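Local coordinates for single-stranded DNA-binding protein WHY3, chloroplastic (Arabidopsis thaliana, PDB 4KOQ) that binds single-stranded DNA as a homotetramer, guarding plastid genome stability against illegitimate recombination and repressing the kinesin gene KP1 in the nucleus, at residues L41-P53 with W62-I75. Residues are numbered along the deposited sequence; the frame is centred on the assembly and turned at random.
Sequences LTKEGFLLLQFAP and WSRKQVFSLSVTEI. With PO4 (phosphate ion), chain B.
Leu-47, Leu-49 and Phe-51 pair with Leu-70, Phe-68 and Gln-66 respectively, two backbone hydrogen bonds to each pair, making 46-53 and 66-70 antiparallel strands of a Whirly-domain hairpin. Packing is tight on the face holding these leucines, Phe-51 and Phe-68. Leu-49 CD1 lies 4.0 Å from Leu-70 CG, while Ile-75 reaches in from helix 72-79, its CD1 3.8 Å from Leu-47 CG, the side chains crossing at about a right angle. Strand 103-111 and helix 141-158 cover this layer.

The other face is looser and more polar. Gln-50 and Lys-65 run side by side, Lys-65 NZ donating to Gln-50 OE1 over 2.8 Å, tilted 28° from the carbonyl plane. The Trp-62 indole lays its six-membered ring over the Ala-52 methyl, a CH-pi contact with CB 3.6 Å from the centroid; chi1 of -64° turns it toward the strand. A serine in place of Trp-62 would probably leave that methyl without its aromatic cover.

At the hairpin's outer edge, Ser-69 N and OG donate to a phosphate, probably from the crystallisation liquor, whose O3 lies above the Phe-68 ring. Apolar packing thus secures one face, while the edge offers donors that, with His-91 and Lys-105, could hold an anion.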
loop_
_atom_site.group_PDB
_atom_site.type_symbol
_atom_site.label_atom_id
_atom_site.label_comp_id
_atom_site.label_asym_id
_atom_site.label_seq_id
_atom_site.Cartn_x
_atom_site.Cartn_y
_atom_site.Cartn_z
ATOM N N LEU A 41 -14.588 14.687 11.320
ATOM C CA LEU A 41 -13.386 14.266 12.026
ATOM C C LEU A 41 -12.928 15.428 12.845
ATOM O O LEU A 41 -12.681 16.485 12.303
ATOM C CB LEU A 41 -12.274 13.847 11.027
ATOM C CG LEU A 41 -10.970 13.429 11.737
ATOM C CD1 LEU A 41 -10.304 12.290 10.988
ATOM C CD2 LEU A 41 -10.042 14.586 11.811
ATOM N N THR A 42 -12.807 15.242 14.153
ATOM C CA THR A 42 -12.412 16.321 15.035
ATOM C C THR A 42 -11.009 16.124 15.620
ATOM O O THR A 42 -10.400 17.068 16.109
ATOM C CB THR A 42 -13.392 16.443 16.198
ATOM O OG1 THR A 42 -13.519 15.174 16.847
ATOM C CG2 THR A 42 -14.766 16.894 15.683
ATOM N N LYS A 43 -10.501 14.894 15.581
ATOM C CA LYS A 43 -9.126 14.633 16.006
ATOM C C LYS A 43 -8.541 13.460 15.202
ATOM O O LYS A 43 -9.154 12.427 15.112
ATOM C CB LYS A 43 -9.092 14.297 17.489
ATOM C CG LYS A 43 -7.687 14.235 18.089
ATOM C CD LYS A 43 -7.732 13.775 19.533
ATOM C CE LYS A 43 -6.495 14.201 20.317
ATOM N NZ LYS A 43 -5.287 13.421 19.955
ATOM N N GLU A 44 -7.383 13.675 14.595
ATOM C CA GLU A 44 -6.681 12.610 13.909
ATOM C C GLU A 44 -6.372 11.492 14.863
ATOM O O GLU A 44 -6.211 11.680 16.074
ATOM C CB GLU A 44 -5.352 13.104 13.371
ATOM C CG GLU A 44 -5.401 14.123 12.333
ATOM C CD GLU A 44 -3.998 14.495 11.899
ATOM O OE1 GLU A 44 -3.082 14.603 12.789
ATOM O OE2 GLU A 44 -3.818 14.625 10.664
ATOM N N GLY A 45 -6.253 10.303 14.301
ATOM C CA GLY A 45 -5.701 9.190 15.018
ATOM C C GLY A 45 -4.220 9.366 15.261
ATOM O O GLY A 45 -3.608 10.304 14.762
ATOM N N PHE A 46 -3.636 8.457 16.031
ATOM C CA PHE A 46 -2.187 8.530 16.311
ATOM C C PHE A 46 -1.739 7.154 16.749
ATOM O O PHE A 46 -2.561 6.236 16.850
ATOM C CB PHE A 46 -1.874 9.565 17.405
ATOM C CG PHE A 46 -2.539 9.279 18.737
ATOM C CD1 PHE A 46 -3.853 9.650 18.948
ATOM C CD2 PHE A 46 -1.850 8.666 19.773
ATOM C CE1 PHE A 46 -4.483 9.390 20.177
ATOM C CE2 PHE A 46 -2.474 8.410 21.001
ATOM C CZ PHE A 46 -3.799 8.775 21.189
ATOM N N LEU A 47 -0.435 7.006 16.993
ATOM C CA LEU A 47 0.109 5.774 17.503
ATOM C C LEU A 47 0.656 6.010 18.904
ATOM O O LEU A 47 1.393 6.982 19.150
ATOM C CB LEU A 47 1.286 5.283 16.620
ATOM C CG LEU A 47 0.902 4.898 15.185
ATOM C CD1 LEU A 47 2.090 4.383 14.398
ATOM C CD2 LEU A 47 -0.219 3.887 15.127
ATOM N N LEU A 48 0.322 5.114 19.811
ATOM C CA LEU A 48 0.821 5.171 21.170
ATOM C C LEU A 48 1.989 4.205 21.335
ATOM O O LEU A 48 1.847 2.988 21.180
ATOM C CB LEU A 48 -0.276 4.748 22.160
ATOM C CG LEU A 48 0.122 4.848 23.642
ATOM C CD1 LEU A 48 0.549 6.263 23.979
ATOM C CD2 LEU A 48 -1.016 4.399 24.545
ATOM N N LEU A 49 3.138 4.768 21.657
ATOM C CA LEU A 49 4.346 4.006 21.910
ATOM C C LEU A 49 4.564 3.870 23.407
ATOM O O LEU A 49 4.532 4.866 24.108
ATOM C CB LEU A 49 5.557 4.758 21.379
ATOM C CG LEU A 49 5.567 5.317 19.957
ATOM C CD1 LEU A 49 7.003 5.593 19.511
ATOM C CD2 LEU A 49 4.911 4.434 18.997
ATOM N N GLN A 50 4.794 2.644 23.873
ATOM C CA GLN A 50 5.071 2.379 25.289
ATOM C C GLN A 50 6.410 1.704 25.417
ATOM O O GLN A 50 6.626 0.658 24.824
ATOM C CB GLN A 50 3.973 1.489 25.866
ATOM C CG GLN A 50 2.564 2.061 25.599
ATOM C CD GLN A 50 1.461 1.348 26.401
ATOM O OE1 GLN A 50 1.577 1.142 27.615
ATOM N NE2 GLN A 50 0.401 0.978 25.722
ATOM N N PHE A 51 7.320 2.307 26.182
ATOM C CA PHE A 51 8.678 1.785 26.334
ATOM C C PHE A 51 8.807 1.305 27.773
ATOM O O PHE A 51 8.368 2.013 28.697
ATOM C CB PHE A 51 9.741 2.881 26.141
ATOM C CG PHE A 51 9.850 3.460 24.723
ATOM C CD1 PHE A 51 8.912 4.359 24.234
ATOM C CD2 PHE A 51 10.954 3.151 23.933
ATOM C CE1 PHE A 51 9.044 4.892 22.971
ATOM C CE2 PHE A 51 11.096 3.696 22.680
ATOM C CZ PHE A 51 10.141 4.567 22.203
ATOM N N ALA A 52 9.410 0.143 27.957
ATOM C CA ALA A 52 9.671 -0.362 29.321
ATOM C C ALA A 52 11.053 -0.957 29.445
ATOM O O ALA A 52 11.518 -1.695 28.564
ATOM C CB ALA A 52 8.631 -1.401 29.678
ATOM N N PRO A 53 11.740 -0.672 30.578
ATOM C CA PRO A 53 13.087 -1.183 30.799
ATOM C C PRO A 53 13.019 -2.651 31.235
ATOM O O PRO A 53 12.001 -3.038 31.812
ATOM C CB PRO A 53 13.622 -0.287 31.937
ATOM C CG PRO A 53 12.400 0.113 32.713
ATOM C CD PRO A 53 11.276 0.197 31.673
ATOM N N TRP A 62 6.652 -2.709 33.314
ATOM C CA TRP A 62 5.640 -1.849 32.727
ATOM C C TRP A 62 5.107 -0.840 33.712
ATOM O O TRP A 62 4.490 0.153 33.326
ATOM C CB TRP A 62 4.524 -2.699 32.126
ATOM C CG TRP A 62 5.050 -3.538 30.992
ATOM C CD1 TRP A 62 5.389 -4.859 31.033
ATOM C CD2 TRP A 62 5.340 -3.092 29.657
ATOM N NE1 TRP A 62 5.864 -5.262 29.813
ATOM C CE2 TRP A 62 5.835 -4.198 28.950
ATOM C CE3 TRP A 62 5.238 -1.859 29.002
ATOM C CZ2 TRP A 62 6.226 -4.116 27.613
ATOM C CZ3 TRP A 62 5.626 -1.773 27.674
ATOM C CH2 TRP A 62 6.099 -2.892 26.993
ATOM N N SER A 63 5.387 -1.053 34.994
ATOM C CA SER A 63 4.961 -0.102 36.007
ATOM C C SER A 63 5.825 1.147 35.881
ATOM O O SER A 63 5.440 2.229 36.315
ATOM C CB SER A 63 5.034 -0.720 37.428
ATOM O OG SER A 63 6.352 -0.751 37.950
ATOM N N ARG A 64 6.996 0.996 35.265
ATOM C CA ARG A 64 7.883 2.128 35.017
ATOM C C ARG A 64 7.935 2.513 33.512
ATOM O O ARG A 64 8.898 3.118 33.034
ATOM C CB ARG A 64 9.270 1.800 35.543
ATOM C CG ARG A 64 9.303 1.818 37.077
ATOM C CD ARG A 64 10.637 1.408 37.674
ATOM N NE ARG A 64 11.762 2.194 37.179
ATOM C CZ ARG A 64 12.796 1.695 36.504
ATOM N NH1 ARG A 64 12.876 0.394 36.232
ATOM N NH2 ARG A 64 13.769 2.502 36.103
ATOM N N LYS A 65 6.883 2.172 32.794
ATOM C CA LYS A 65 6.833 2.478 31.358
ATOM C C LYS A 65 6.785 3.974 31.112
ATOM O O LYS A 65 6.335 4.759 31.962
ATOM C CB LYS A 65 5.612 1.830 30.738
ATOM C CG LYS A 65 4.320 2.506 31.042
ATOM C CD LYS A 65 3.161 1.689 30.514
ATOM C CE LYS A 65 1.838 2.386 30.797
ATOM N NZ LYS A 65 0.681 1.641 30.229
ATOM N N GLN A 66 7.252 4.379 29.940
ATOM C CA GLN A 66 7.100 5.741 29.505
ATOM C C GLN A 66 6.403 5.693 28.166
ATOM O O GLN A 66 6.686 4.826 27.376
ATOM C CB GLN A 66 8.442 6.432 29.392
ATOM C CG GLN A 66 9.235 6.492 30.709
ATOM C CD GLN A 66 8.635 7.395 31.739
ATOM O OE1 GLN A 66 7.838 8.284 31.440
ATOM N NE2 GLN A 66 9.015 7.167 33.011
ATOM N N VAL A 67 5.503 6.630 27.938
ATOM C CA VAL A 67 4.726 6.635 26.701
ATOM C C VAL A 67 4.891 7.903 25.885
ATOM O O VAL A 67 5.220 8.983 26.396
ATOM C CB VAL A 67 3.229 6.435 27.009
ATOM C CG1 VAL A 67 3.073 5.243 27.939
ATOM C CG2 VAL A 67 2.648 7.661 27.603
ATOM N N PHE A 68 4.658 7.767 24.584
ATOM C CA PHE A 68 4.815 8.875 23.677
ATOM C C PHE A 68 3.756 8.696 22.593
ATOM O O PHE A 68 3.558 7.584 22.117
ATOM C CB PHE A 68 6.232 8.876 23.091
ATOM C CG PHE A 68 6.592 10.166 22.366
ATOM C CD1 PHE A 68 7.176 11.209 23.059
ATOM C CD2 PHE A 68 6.400 10.306 20.991
ATOM C CE1 PHE A 68 7.536 12.386 22.418
ATOM C CE2 PHE A 68 6.749 11.497 20.337
ATOM C CZ PHE A 68 7.311 12.541 21.072
ATOM N N SER A 69 3.026 9.757 22.271
ATOM C CA SER A 69 1.995 9.718 21.236
ATOM C C SER A 69 2.492 10.235 19.898
ATOM O O SER A 69 2.645 11.446 19.732
ATOM C CB SER A 69 0.821 10.593 21.670
ATOM O OG SER A 69 0.241 10.069 22.853
ATOM N N LEU A 70 2.685 9.339 18.932
ATOM C CA LEU A 70 3.212 9.723 17.632
ATOM C C LEU A 70 2.099 10.195 16.735
ATOM O O LEU A 70 1.183 9.416 16.452
ATOM C CB LEU A 70 3.825 8.502 16.934
ATOM C CG LEU A 70 5.292 8.130 16.945
ATOM C CD1 LEU A 70 5.489 7.093 15.817
ATOM C CD2 LEU A 70 6.210 9.305 16.763
ATOM N N SER A 71 2.164 11.448 16.307
ATOM C CA SER A 71 1.172 12.031 15.421
ATOM C C SER A 71 1.352 11.552 13.986
ATOM O O SER A 71 2.406 11.016 13.584
ATOM C CB SER A 71 1.278 13.551 15.439
ATOM O OG SER A 71 2.436 13.927 14.714
ATOM N N VAL A 72 0.326 11.803 13.183
ATOM C CA VAL A 72 0.409 11.557 11.748
ATOM C C VAL A 72 1.651 12.168 11.106
ATOM O O VAL A 72 2.328 11.513 10.313
ATOM C CB VAL A 72 -0.893 12.069 11.104
ATOM C CG1 VAL A 72 -0.757 12.248 9.641
ATOM C CG2 VAL A 72 -2.040 11.122 11.463
ATOM N N THR A 73 1.952 13.435 11.404
ATOM C CA THR A 73 3.120 14.089 10.786
ATOM C C THR A 73 4.407 13.418 11.228
ATOM O O THR A 73 5.293 13.209 10.439
ATOM C CB THR A 73 3.174 15.597 11.137
ATOM O OG1 THR A 73 1.992 16.224 10.630
ATOM C CG2 THR A 73 4.392 16.270 10.520
ATOM N N GLU A 74 4.474 13.049 12.496
ATOM C CA GLU A 74 5.648 12.330 13.013
ATOM C C GLU A 74 5.854 10.959 12.393
ATOM O O GLU A 74 6.973 10.581 12.076
ATOM C CB GLU A 74 5.575 12.259 14.542
ATOM C CG GLU A 74 5.813 13.596 15.185
ATOM C CD GLU A 74 5.359 13.718 16.649
ATOM O OE1 GLU A 74 4.682 12.818 17.193
ATOM O OE2 GLU A 74 5.651 14.781 17.272
ATOM N N ILE A 75 4.756 10.234 12.164
ATOM C CA ILE A 75 4.792 9.027 11.387
ATOM C C ILE A 75 5.334 9.338 10.018
ATOM O O ILE A 75 6.157 8.611 9.487
ATOM C CB ILE A 75 3.402 8.373 11.290
ATOM C CG1 ILE A 75 2.945 7.950 12.676
ATOM C CG2 ILE A 75 3.483 7.221 10.293
ATOM C CD1 ILE A 75 1.434 7.829 12.871
HETATM P P PO4 B . 2.728 12.319 24.764
HETATM O O1 PO4 B . 3.084 11.066 25.507
HETATM O O2 PO4 B . 3.021 13.535 25.608
HETATM O O3 PO4 B . 3.494 12.468 23.495
HETATM O O4 PO4 B . 1.258 12.253 24.396
HETATM O O HOH W 1 -0.126 15.370 12.628
HETATM O O HOH W 2 -1.982 12.644 14.650
#